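Local coordinates for putative ABC transporter (Thermobispora bispora, PDB 4PE6), which probably serves as the extracellular solute-binding component of an ABC importer, likely for sugars or related compounds, and here holds a trihydroxybutanoate in its interdomain cleft, at residues S301-K304 / P305-A309; N30-R33 / Q34-A38; T234-N238 / G239-S243. One frame throughout, in Å; residues are numbered along the deposited sequence.

Interaction 1. Residues S301-K304 / P305-A309; sequences SVLK and PDEYA
Leu303 meets Glu307 and Ala309 through its side chain, just past the end of helix 293-302. The isobutyl group lies across the Glu307 chain at about a right angle: Leu303 CD2 touches Glu307 CD at 3.8 Å, and Leu303 CD1 reaches Ala309 CB at 4.2 Å. Next along the chain, Lys304 is engaged through both backbone polar atoms. Its carbonyl opens a type I beta turn running to Glu307, closed by Glu307 N to Lys304 O at 2.9 Å, the donor standing above the carbonyl plane. The turn's return bond, a second tie between Lys304 and Glu307, is made by a side chain. Glu307, fully extended with CG anti to its own nitrogen (chi1 -180°), brings OE1 back to Lys304 N at 3.1 Å; the N-H points almost straight at it (162°) and meets the carboxylate on its anti side. Lys304 NZ, carried round by bends at chi3 and chi4, makes a long salt bridge to that oxygen, 3.8 Å from Glu307 OE1. The other carboxylate oxygen, OE2, pairs with Lys39, while Asp306 at the turn's third position forms a salt bridge with Arg240.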
ATOM      1  N   SER A 301       9.091 -16.220  -8.581  1.00 40.40           N
ATOM      2  CA  SER A 301      10.182 -17.092  -8.175  1.00 42.73           C
ATOM      3  C   SER A 301      10.617 -16.830  -6.751  1.00 42.74           C
ATOM      4  O   SER A 301      11.107 -17.735  -6.085  1.00 43.51           O
ATOM      5  CB  SER A 301      11.381 -16.906  -9.096  1.00 44.45           C
ATOM      6  OG  SER A 301      11.041 -17.311 -10.402  1.00 45.86           O
ATOM      7  N   VAL A 302      10.461 -15.590  -6.284  1.00 40.95           N
ATOM      8  CA  VAL A 302      10.971 -15.221  -4.965  1.00 40.59           C
ATOM      9  C   VAL A 302       9.906 -15.142  -3.880  1.00 38.95           C
ATOM     10  O   VAL A 302      10.202 -15.420  -2.729  1.00 40.82           O
ATOM     11  CB  VAL A 302      11.780 -13.898  -4.985  1.00 40.63           C
ATOM     12  CG1 VAL A 302      13.069 -14.088  -5.768  1.00 42.97           C
ATOM     13  CG2 VAL A 302      10.970 -12.737  -5.548  1.00 38.74           C
ATOM     14  N   LEU A 303       8.680 -14.779  -4.228  1.00 36.77           N
ATOM     15  CA  LEU A 303       7.667 -14.513  -3.208  1.00 35.02           C
ATOM     16  C   LEU A 303       7.016 -15.783  -2.716  1.00 35.81           C
ATOM     17  O   LEU A 303       6.583 -16.608  -3.516  1.00 35.51           O
ATOM     18  CB  LEU A 303       6.552 -13.631  -3.763  1.00 32.41           C
ATOM     19  CG  LEU A 303       6.966 -12.292  -4.349  1.00 31.31           C
ATOM     20  CD1 LEU A 303       5.749 -11.673  -5.007  1.00 29.94           C
ATOM     21  CD2 LEU A 303       7.556 -11.382  -3.284  1.00 30.46           C
ATOM     22  N   LYS A 304       6.913 -15.902  -1.398  1.00 36.68           N
ATOM     23  CA  LYS A 304       6.048 -16.897  -0.779  1.00 38.42           C
ATOM     24  C   LYS A 304       4.599 -16.521  -1.081  1.00 36.92           C
ATOM     25  O   LYS A 304       4.320 -15.355  -1.438  1.00 34.85           O
ATOM     26  CB  LYS A 304       6.313 -16.954   0.723  1.00 40.94           C
ATOM     27  CG  LYS A 304       7.740 -17.401   1.055  1.00 44.32           C
ATOM     28  CD  LYS A 304       7.917 -17.742   2.524  1.00 47.38           C
ATOM     29  CE  LYS A 304       7.773 -16.518   3.425  1.00 47.54           C
ATOM     30  NZ  LYS A 304       8.860 -15.511   3.241  1.00 47.72           N
ATOM     31  N   PRO A 305       3.672 -17.486  -0.955  1.00 36.73           N
ATOM     32  CA  PRO A 305       2.320 -17.231  -1.434  1.00 35.77           C
ATOM     33  C   PRO A 305       1.679 -15.966  -0.837  1.00 34.72           C
ATOM     34  O   PRO A 305       1.079 -15.175  -1.576  1.00 32.77           O
ATOM     35  CB  PRO A 305       1.551 -18.498  -1.020  1.00 36.96           C
ATOM     36  CG  PRO A 305       2.592 -19.560  -0.935  1.00 38.40           C
ATOM     37  CD  PRO A 305       3.823 -18.864  -0.443  1.00 38.75           C
ATOM     38  N   ASP A 306       1.827 -15.777   0.469  1.00 34.64           N
ATOM     39  CA  ASP A 306       1.237 -14.618   1.140  1.00 34.69           C
ATOM     40  C   ASP A 306       2.133 -13.371   1.167  1.00 31.69           C
ATOM     41  O   ASP A 306       1.766 -12.368   1.770  1.00 31.12           O
ATOM     42  CB  ASP A 306       0.829 -14.992   2.560  1.00 37.14           C
ATOM     43  CG  ASP A 306      -0.269 -16.017   2.582  1.00 40.58           C
ATOM     44  OD1 ASP A 306      -1.361 -15.739   2.052  1.00 43.37           O
ATOM     45  OD2 ASP A 306      -0.056 -17.114   3.127  1.00 45.25           O
ATOM     46  N   GLU A 307       3.307 -13.444   0.545  1.00 29.77           N
ATOM     47  CA  GLU A 307       4.270 -12.351   0.593  1.00 27.61           C
ATOM     48  C   GLU A 307       4.023 -11.421  -0.580  1.00 25.38           C
ATOM     49  O   GLU A 307       4.008 -11.854  -1.721  1.00 24.67           O
ATOM     50  CB  GLU A 307       5.700 -12.864   0.526  1.00 28.58           C
ATOM     51  CG  GLU A 307       6.767 -11.777   0.580  1.00 28.08           C
ATOM     52  CD  GLU A 307       8.172 -12.314   0.336  1.00 29.54           C
ATOM     53  OE1 GLU A 307       8.300 -13.523   0.041  1.00 30.60           O
ATOM     54  OE2 GLU A 307       9.140 -11.529   0.429  1.00 29.32           O
ATOM     55  N   TYR A 308       3.825 -10.143  -0.274  1.00 23.16           N
ATOM     56  CA  TYR A 308       3.622  -9.124  -1.288  1.00 21.96           C
ATOM     57  C   TYR A 308       4.977  -8.602  -1.781  1.00 21.85           C
ATOM     58  O   TYR A 308       5.942  -8.484  -1.014  1.00 22.42           O
ATOM     59  CB  TYR A 308       2.767  -7.969  -0.720  1.00 21.18           C
ATOM     60  CG  TYR A 308       1.307  -8.318  -0.587  1.00 21.05           C
ATOM     61  CD1 TYR A 308       0.884  -9.309   0.300  1.00 21.69           C
ATOM     62  CD2 TYR A 308       0.345  -7.691  -1.377  1.00 20.87           C
ATOM     63  CE1 TYR A 308      -0.452  -9.631   0.426  1.00 22.04           C
ATOM     64  CE2 TYR A 308      -0.998  -8.007  -1.259  1.00 21.16           C
ATOM     65  CZ  TYR A 308      -1.391  -8.978  -0.354  1.00 21.68           C
ATOM     66  OH  TYR A 308      -2.706  -9.307  -0.215  1.00 22.09           O
ATOM     67  N   ALA A 309       5.041  -8.278  -3.063  1.00 21.92           N
ATOM     68  CA  ALA A 309       6.235  -7.705  -3.660  1.00 22.19           C
ATOM     69  C   ALA A 309       6.552  -6.389  -2.960  1.00 21.78           C
ATOM     70  O   ALA A 309       5.643  -5.567  -2.692  1.00 21.21           O
ATOM     71  CB  ALA A 309       6.040  -7.483  -5.155  1.00 22.55           C
TER

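Interaction 2. Residues N30-R33 / Q34-A38; sequences NGWR and QTMIA. With LTH ((2R,3S)-2,3,4-trihydroxybutanoic acid), chain C.
Trp32 O accepts from Met36 N at 2.9 Å in the first turn of helix 31-49, where Trp32 and Arg33 supply one wall of the ligand pocket in this periplasmic-binding-protein fold. The trihydroxybutanoic acid lies over one face of the Trp32 indole, its C2 3.5 Å above the ring plane and offset toward the rim, an approach by carbon onto an aromatic surface familiar in sugar-binding proteins. Polar atoms take the acid's other contacts. Its carboxylate atom O accepts from Asn30 ND2 in a nearly straight bond (3.0 Å, 177°) and from Arg33 NE, which also serves hydroxyl O2; the guanidinium presents its edge, and NH2 adds a weak bond to O2. Asp113 OD1 and Ser259 OG are also hydrogen-bonded to the ligand.

Behind this layer, Trp32 NE1 is held by the Ser259 carbonyl and Arg33 NH1 by Asn25. Met36 is a selenomethionine with two conformers, and its side-chain contacts are given for one of them, the second not being considered. Arg33, bent at chi2 (-71°), runs beside it, with Arg33 CD 3.9 Å from Met36 CE. The selenium forms an oblique Met-aromatic contact, 4.8 Å from the centroid of the six-membered ring of Trp32, so this conformer touches both Trp32 and Arg33.

Asn30 is also the N-cap. Its CG sits between the backbone N and the carbonyl carbon (chi1 78°); ND2 serves both the ligand carboxylate and the Met187 carbonyl, while OD1 faces the helix and accepts from Arg33 N at 2.8 Å, nearly along the C=O axis.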
ATOM      1  N   ASN A  30      -5.324  -6.573   6.065  1.00 17.22           N
ATOM      2  CA  ASN A  30      -5.068  -7.066   4.725  1.00 17.08           C
ATOM      3  C   ASN A  30      -3.621  -7.535   4.626  1.00 16.85           C
ATOM      4  O   ASN A  30      -2.773  -7.192   5.463  1.00 16.50           O
ATOM      5  CB  ASN A  30      -5.471  -6.049   3.619  1.00 16.73           C
ATOM      6  CG  ASN A  30      -4.456  -4.911   3.443  1.00 16.06           C
ATOM      7  OD1 ASN A  30      -3.247  -5.123   3.493  1.00 15.88           O
ATOM      8  ND2 ASN A  30      -4.957  -3.697   3.197  1.00 15.99           N
ATOM      9  N   GLY A  31      -3.341  -8.358   3.624  1.00 17.16           N
ATOM     10  CA  GLY A  31      -2.051  -9.033   3.519  1.00 17.35           C
ATOM     11  C   GLY A  31      -0.924  -8.063   3.183  1.00 16.70           C
ATOM     12  O   GLY A  31       0.228  -8.299   3.544  1.00 16.63           O
ATOM     13  N   TRP A  32      -1.269  -6.961   2.490  1.00 16.03           N
ATOM     14  CA  TRP A  32      -0.274  -5.944   2.133  1.00 15.60           C
ATOM     15  C   TRP A  32       0.292  -5.343   3.429  1.00 15.36           C
ATOM     16  O   TRP A  32       1.505  -5.189   3.588  1.00 15.21           O
ATOM     17  CB  TRP A  32      -0.916  -4.880   1.208  1.00 15.28           C
ATOM     18  CG  TRP A  32       0.031  -3.821   0.691  1.00 15.03           C
ATOM     19  CD1 TRP A  32       0.602  -3.775  -0.537  1.00 15.53           C
ATOM     20  CD2 TRP A  32       0.475  -2.635   1.383  1.00 14.57           C
ATOM     21  NE1 TRP A  32       1.414  -2.666  -0.643  1.00 15.44           N
ATOM     22  CE2 TRP A  32       1.332  -1.938   0.509  1.00 14.73           C
ATOM     23  CE3 TRP A  32       0.245  -2.110   2.656  1.00 14.16           C
ATOM     24  CZ2 TRP A  32       1.955  -0.750   0.863  1.00 14.51           C
ATOM     25  CZ3 TRP A  32       0.842  -0.940   3.012  1.00 13.95           C
ATOM     26  CH2 TRP A  32       1.687  -0.247   2.108  1.00 14.16           C
ATOM     27  N   ARG A  33      -0.595  -5.032   4.369  1.00 15.55           N
ATOM     28  CA  ARG A  33      -0.194  -4.429   5.633  1.00 15.65           C
ATOM     29  C   ARG A  33       0.614  -5.409   6.476  1.00 16.80           C
ATOM     30  O   ARG A  33       1.511  -5.014   7.207  1.00 16.14           O
ATOM     31  CB  ARG A  33      -1.410  -3.954   6.413  1.00 15.43           C
ATOM     32  CG  ARG A  33      -2.135  -2.758   5.818  1.00 15.15           C
ATOM     33  CD  ARG A  33      -1.358  -1.437   5.943  1.00 14.75           C
ATOM     34  NE  ARG A  33      -2.155  -0.376   5.340  1.00 14.66           N
ATOM     35  CZ  ARG A  33      -2.699   0.671   5.982  1.00 14.77           C
ATOM     36  NH1 ARG A  33      -2.501   0.886   7.251  1.00 14.80           N
ATOM     37  NH2 ARG A  33      -3.445   1.526   5.310  1.00 15.09           N
ATOM     38  N   GLN A  34       0.275  -6.685   6.362  1.00 18.71           N
ATOM     39  CA  GLN A  34       1.037  -7.719   7.045  1.00 20.85           C
ATOM     40  C   GLN A  34       2.455  -7.860   6.491  1.00 20.48           C
ATOM     41  O   GLN A  34       3.385  -8.019   7.259  1.00 21.01           O
ATOM     42  CB  GLN A  34       0.273  -9.031   7.049  1.00 23.63           C
ATOM     43  CG  GLN A  34      -0.774  -8.985   8.144  1.00 26.27           C
ATOM     44  CD  GLN A  34      -1.944  -9.877   7.892  1.00 30.04           C
ATOM     45  OE1 GLN A  34      -1.810 -10.951   7.312  1.00 33.37           O
ATOM     46  NE2 GLN A  34      -3.117  -9.435   8.330  1.00 31.90           N
ATOM     47  N   THR A  35       2.625  -7.729   5.183  1.00 19.67           N
ATOM     48  CA  THR A  35       3.957  -7.739   4.608  1.00 19.48           C
ATOM     49  C   THR A  35       4.701  -6.464   5.035  1.00 18.60           C
ATOM     50  O   THR A  35       5.897  -6.500   5.360  1.00 18.39           O
ATOM     51  CB  THR A  35       3.916  -7.878   3.082  1.00 19.80           C
ATOM     52  OG1 THR A  35       3.429  -9.176   2.736  1.00 20.28           O
ATOM     53  CG2 THR A  35       5.310  -7.699   2.486  1.00 20.24           C
HETATM   54  N   MSE A  36       3.991  -5.341   5.063  0.50 17.38           N
HETATM   55  CA  MSE A  36       4.610  -4.074   5.455  0.50 16.69           C
HETATM   56  C   MSE A  36       5.193  -4.162   6.842  0.50 16.81           C
HETATM   57  O   MSE A  36       6.306  -3.700   7.077  0.50 16.62           O
HETATM   58  CB  MSE A  36       3.556  -2.971   5.335  0.50 16.08           C
HETATM   59  CG  MSE A  36       4.026  -1.745   6.078  0.50 15.58           C
HETATM   60 SE   MSE A  36       2.493  -0.532   6.223  0.50 15.41          SE
HETATM   61  CE  MSE A  36       1.985  -1.205   7.994  0.50 15.48           C
ATOM     62  N   ILE A  37       4.454  -4.766   7.771  1.00 17.18           N
ATOM     63  CA  ILE A  37       4.944  -4.981   9.142  1.00 17.69           C
ATOM     64  C   ILE A  37       6.113  -5.973   9.185  1.00 18.44           C
ATOM     65  O   ILE A  37       7.141  -5.710   9.819  1.00 18.24           O
ATOM     66  CB  ILE A  37       3.796  -5.435  10.080  1.00 18.12           C
ATOM     67  CG1 ILE A  37       2.779  -4.281  10.233  1.00 17.77           C
ATOM     68  CG2 ILE A  37       4.319  -5.909  11.435  1.00 18.85           C
ATOM     69  CD1 ILE A  37       3.347  -3.003  10.806  1.00 17.44           C
ATOM     70  N   ALA A  38       5.956  -7.079   8.479  1.00 19.40           N
ATOM     71  CA  ALA A  38       6.992  -8.109   8.450  1.00 20.88           C
ATOM     72  C   ALA A  38       8.331  -7.549   7.930  1.00 21.19           C
ATOM     73  O   ALA A  38       9.368  -7.772   8.543  1.00 22.59           O
ATOM     74  CB  ALA A  38       6.510  -9.304   7.653  1.00 21.61           C
TER
HETATM   75  O1  LTH C 401      -3.047  -1.790   0.534  1.00 23.17           O
HETATM   76  C1  LTH C 401      -2.879  -1.058   1.577  1.00 19.98           C
HETATM   77  O   LTH C 401      -3.235  -1.343   2.741  1.00 18.42           O
HETATM   78  C2  LTH C 401      -2.080   0.259   1.422  1.00 17.06           C
HETATM   79  O2  LTH C 401      -2.028   0.987   2.675  1.00 16.65           O
HETATM   80  C3  LTH C 401      -2.700   1.178   0.390  1.00 17.81           C
HETATM   81  O3  LTH C 401      -4.042   1.487   0.760  1.00 17.79           O
HETATM   82  C4  LTH C 401      -1.891   2.489   0.341  1.00 17.90           C
HETATM   83  O4  LTH C 401      -0.572   2.130  -0.145  1.00 16.32           O
HETATM   84  O   HOH W   1       0.700 -10.942   3.760  1.00 28.46           O

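Interaction 3. Residues T234-N238 / G239-S243; sequences TFETN and GRALS
Side-chain capping of a helix start is what this contact amounts to: Asn238 ends the loop after strand 232-235 and is the N-cap of helix 239-247, at the first joint of a beta-alpha-beta unit. The evidence is the bond from Ala241 N to Asn238 OD1, 2.9 Å long with an N-H angle of 159° and the donor tilted 22° from the amide's carbonyl plane. A chi1 of 70° swings the amide over the first helical turn to make it. The backbone of the same residue joins in, as Leu242 N bonds Asn238 O at 3.2 Å.

Ala241 CB fits tightly into the bend, 3.3 Å from both Glu236 O and Asn238 OD1. On the strand side, Phe235 CD1 meets Ala241 CB at 3.9 Å, and Ala241 O lies over one face of the Phe235 ring. Leu242 CD1 lies against the loop at 3.8 Å from Glu236 O. Gly239 O, at the first helical residue, accepts from Ser243 N and Ser243 OG, one turn further on, which come from opposite faces of its plane.

Outside the pair, backbone bonds of Gly239 with Glu307 and of Arg240 with Pro305 tie the helix start to the loop following helix 293-302, Phe235 meets the Trp245 ring of helix 239-247, and Leu242 packs on Ala256 of strand 255-258.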
ATOM      1  N   THR A 234      -7.690  -6.685 -10.814  1.00 18.67           N
ATOM      2  CA  THR A 234      -6.490  -6.030 -10.316  1.00 18.74           C
ATOM      3  C   THR A 234      -5.944  -6.914  -9.213  1.00 19.03           C
ATOM      4  O   THR A 234      -6.446  -6.899  -8.101  1.00 18.74           O
ATOM      5  CB  THR A 234      -6.799  -4.621  -9.781  1.00 18.56           C
ATOM      6  OG1 THR A 234      -7.849  -4.678  -8.799  1.00 18.03           O
ATOM      7  CG2 THR A 234      -7.223  -3.707 -10.916  1.00 18.62           C
ATOM      8  N   PHE A 235      -4.936  -7.724  -9.545  1.00 19.34           N
ATOM      9  CA  PHE A 235      -4.419  -8.689  -8.609  1.00 19.72           C
ATOM     10  C   PHE A 235      -3.592  -8.079  -7.502  1.00 19.93           C
ATOM     11  O   PHE A 235      -2.923  -7.065  -7.685  1.00 19.26           O
ATOM     12  CB  PHE A 235      -3.523  -9.698  -9.336  1.00 20.55           C
ATOM     13  CG  PHE A 235      -4.285 -10.700 -10.130  1.00 20.87           C
ATOM     14  CD1 PHE A 235      -5.115 -11.610  -9.489  1.00 20.95           C
ATOM     15  CD2 PHE A 235      -4.155 -10.764 -11.502  1.00 21.37           C
ATOM     16  CE1 PHE A 235      -5.821 -12.549 -10.210  1.00 21.20           C
ATOM     17  CE2 PHE A 235      -4.862 -11.716 -12.228  1.00 21.67           C
ATOM     18  CZ  PHE A 235      -5.690 -12.603 -11.577  1.00 21.46           C
ATOM     19  N   GLU A 236      -3.615  -8.780  -6.377  1.00 19.51           N
ATOM     20  CA  GLU A 236      -2.550  -8.730  -5.364  1.00 19.81           C
ATOM     21  C   GLU A 236      -1.196  -8.891  -6.035  1.00 20.03           C
ATOM     22  O   GLU A 236      -1.065  -9.661  -6.991  1.00 20.48           O
ATOM     23  CB  GLU A 236      -2.699  -9.894  -4.375  1.00 20.51           C
ATOM     24  CG  GLU A 236      -3.942  -9.864  -3.505  1.00 21.61           C
ATOM     25  CD  GLU A 236      -5.177 -10.482  -4.131  1.00 22.52           C
ATOM     26  OE1 GLU A 236      -5.174 -10.786  -5.338  1.00 22.53           O
ATOM     27  OE2 GLU A 236      -6.175 -10.642  -3.403  1.00 23.91           O
ATOM     28  N   THR A 237      -0.184  -8.220  -5.503  1.00 20.48           N
ATOM     29  CA  THR A 237       1.194  -8.392  -5.949  1.00 21.61           C
ATOM     30  C   THR A 237       1.868  -9.429  -5.061  1.00 22.25           C
ATOM     31  O   THR A 237       3.029  -9.283  -4.700  1.00 23.60           O
ATOM     32  CB  THR A 237       1.961  -7.061  -5.881  1.00 22.82           C
ATOM     33  OG1 THR A 237       1.722  -6.448  -4.610  1.00 22.31           O
ATOM     34  CG2 THR A 237       1.512  -6.129  -7.012  1.00 23.26           C
ATOM     35  N   ASN A 238       1.127 -10.479  -4.687  1.00 22.23           N
ATOM     36  CA  ASN A 238       1.682 -11.499  -3.820  1.00 23.38           C
ATOM     37  C   ASN A 238       1.940 -12.789  -4.606  1.00 24.46           C
ATOM     38  O   ASN A 238       1.575 -12.892  -5.777  1.00 23.87           O
ATOM     39  CB  ASN A 238       0.822 -11.718  -2.551  1.00 23.57           C
ATOM     40  CG  ASN A 238      -0.523 -12.379  -2.810  1.00 23.61           C
ATOM     41  OD1 ASN A 238      -0.860 -12.784  -3.921  1.00 23.99           O
ATOM     42  ND2 ASN A 238      -1.309 -12.495  -1.750  1.00 24.67           N
ATOM     43  N   GLY A 239       2.596 -13.744  -3.964  1.00 26.56           N
ATOM     44  CA  GLY A 239       2.935 -15.013  -4.618  1.00 28.34           C
ATOM     45  C   GLY A 239       1.733 -15.783  -5.134  1.00 28.71           C
ATOM     46  O   GLY A 239       1.778 -16.358  -6.215  1.00 29.69           O
ATOM     47  N   ARG A 240       0.657 -15.804  -4.358  1.00 29.20           N
ATOM     48  CA  ARG A 240      -0.526 -16.589  -4.705  1.00 30.69           C
ATOM     49  C   ARG A 240      -1.245 -16.036  -5.946  1.00 29.97           C
ATOM     50  O   ARG A 240      -1.686 -16.803  -6.816  1.00 29.94           O
ATOM     51  CB  ARG A 240      -1.494 -16.623  -3.519  1.00 31.88           C
ATOM     52  CG  ARG A 240      -2.807 -17.358  -3.797  1.00 34.01           C
ATOM     53  CD  ARG A 240      -3.713 -17.344  -2.579  1.00 36.04           C
ATOM     54  NE  ARG A 240      -3.079 -18.019  -1.445  1.00 38.16           N
ATOM     55  CZ  ARG A 240      -2.533 -17.421  -0.391  1.00 38.06           C
ATOM     56  NH1 ARG A 240      -2.529 -16.084  -0.261  1.00 36.01           N
ATOM     57  NH2 ARG A 240      -1.981 -18.170   0.553  1.00 39.81           N
ATOM     58  N   ALA A 241      -1.368 -14.715  -6.033  1.00 28.44           N
ATOM     59  CA  ALA A 241      -2.087 -14.102  -7.160  1.00 29.04           C
ATOM     60  C   ALA A 241      -1.287 -14.223  -8.459  1.00 30.92           C
ATOM     61  O   ALA A 241      -1.838 -14.537  -9.525  1.00 31.05           O
ATOM     62  CB  ALA A 241      -2.400 -12.650  -6.874  1.00 27.56           C
ATOM     63  N   LEU A 242       0.016 -13.968  -8.364  1.00 32.57           N
ATOM     64  CA  LEU A 242       0.912 -14.133  -9.517  1.00 35.82           C
ATOM     65  C   LEU A 242       0.886 -15.554 -10.082  1.00 37.82           C
ATOM     66  O   LEU A 242       0.803 -15.739 -11.299  1.00 38.79           O
ATOM     67  CB  LEU A 242       2.333 -13.722  -9.152  1.00 37.24           C
ATOM     68  CG  LEU A 242       2.704 -12.253  -9.401  1.00 38.08           C
ATOM     69  CD1 LEU A 242       1.550 -11.273  -9.279  1.00 36.64           C
ATOM     70  CD2 LEU A 242       3.825 -11.855  -8.446  1.00 39.79           C
ATOM     71  N   SER A 243       0.922 -16.542  -9.194  1.00 38.90           N
ATOM     72  CA  SER A 243       0.824 -17.945  -9.589  1.00 41.19           C
ATOM     73  C   SER A 243      -0.526 -18.286 -10.224  1.00 41.76           C
ATOM     74  O   SER A 243      -0.587 -19.068 -11.182  1.00 43.19           O
ATOM     75  CB  SER A 243       1.062 -18.866  -8.384  1.00 42.38           C
ATOM     76  OG  SER A 243       2.248 -18.514  -7.678  1.00 41.79           O
TER

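Overall arrangement
Interaction 1 is only partly buried, nearer the surface, a turn after helix 293-302 held by backbone and carboxylate bonds; interactions 2 and 3 are buried helix starts. Both of those are capped by an asparagine, in separate beta-alpha-beta units, but the Asn30 amide also binds ligand, whereas the Asn238 amide serves the helix end, beside the backbone of the turn, away from the ligand. Segment 305-309 touches both: Tyr308 N probably bonds Thr35 OG1 of interaction 2 at 3.2 Å, while Asp306 OD1 bridges to Arg240 NH1 of interaction 3 at 2.6 Å and Ala309 N probably bonds Thr237 O. Interactions 2 and 3 do not touch, their nearest atoms being about 5 Å apart.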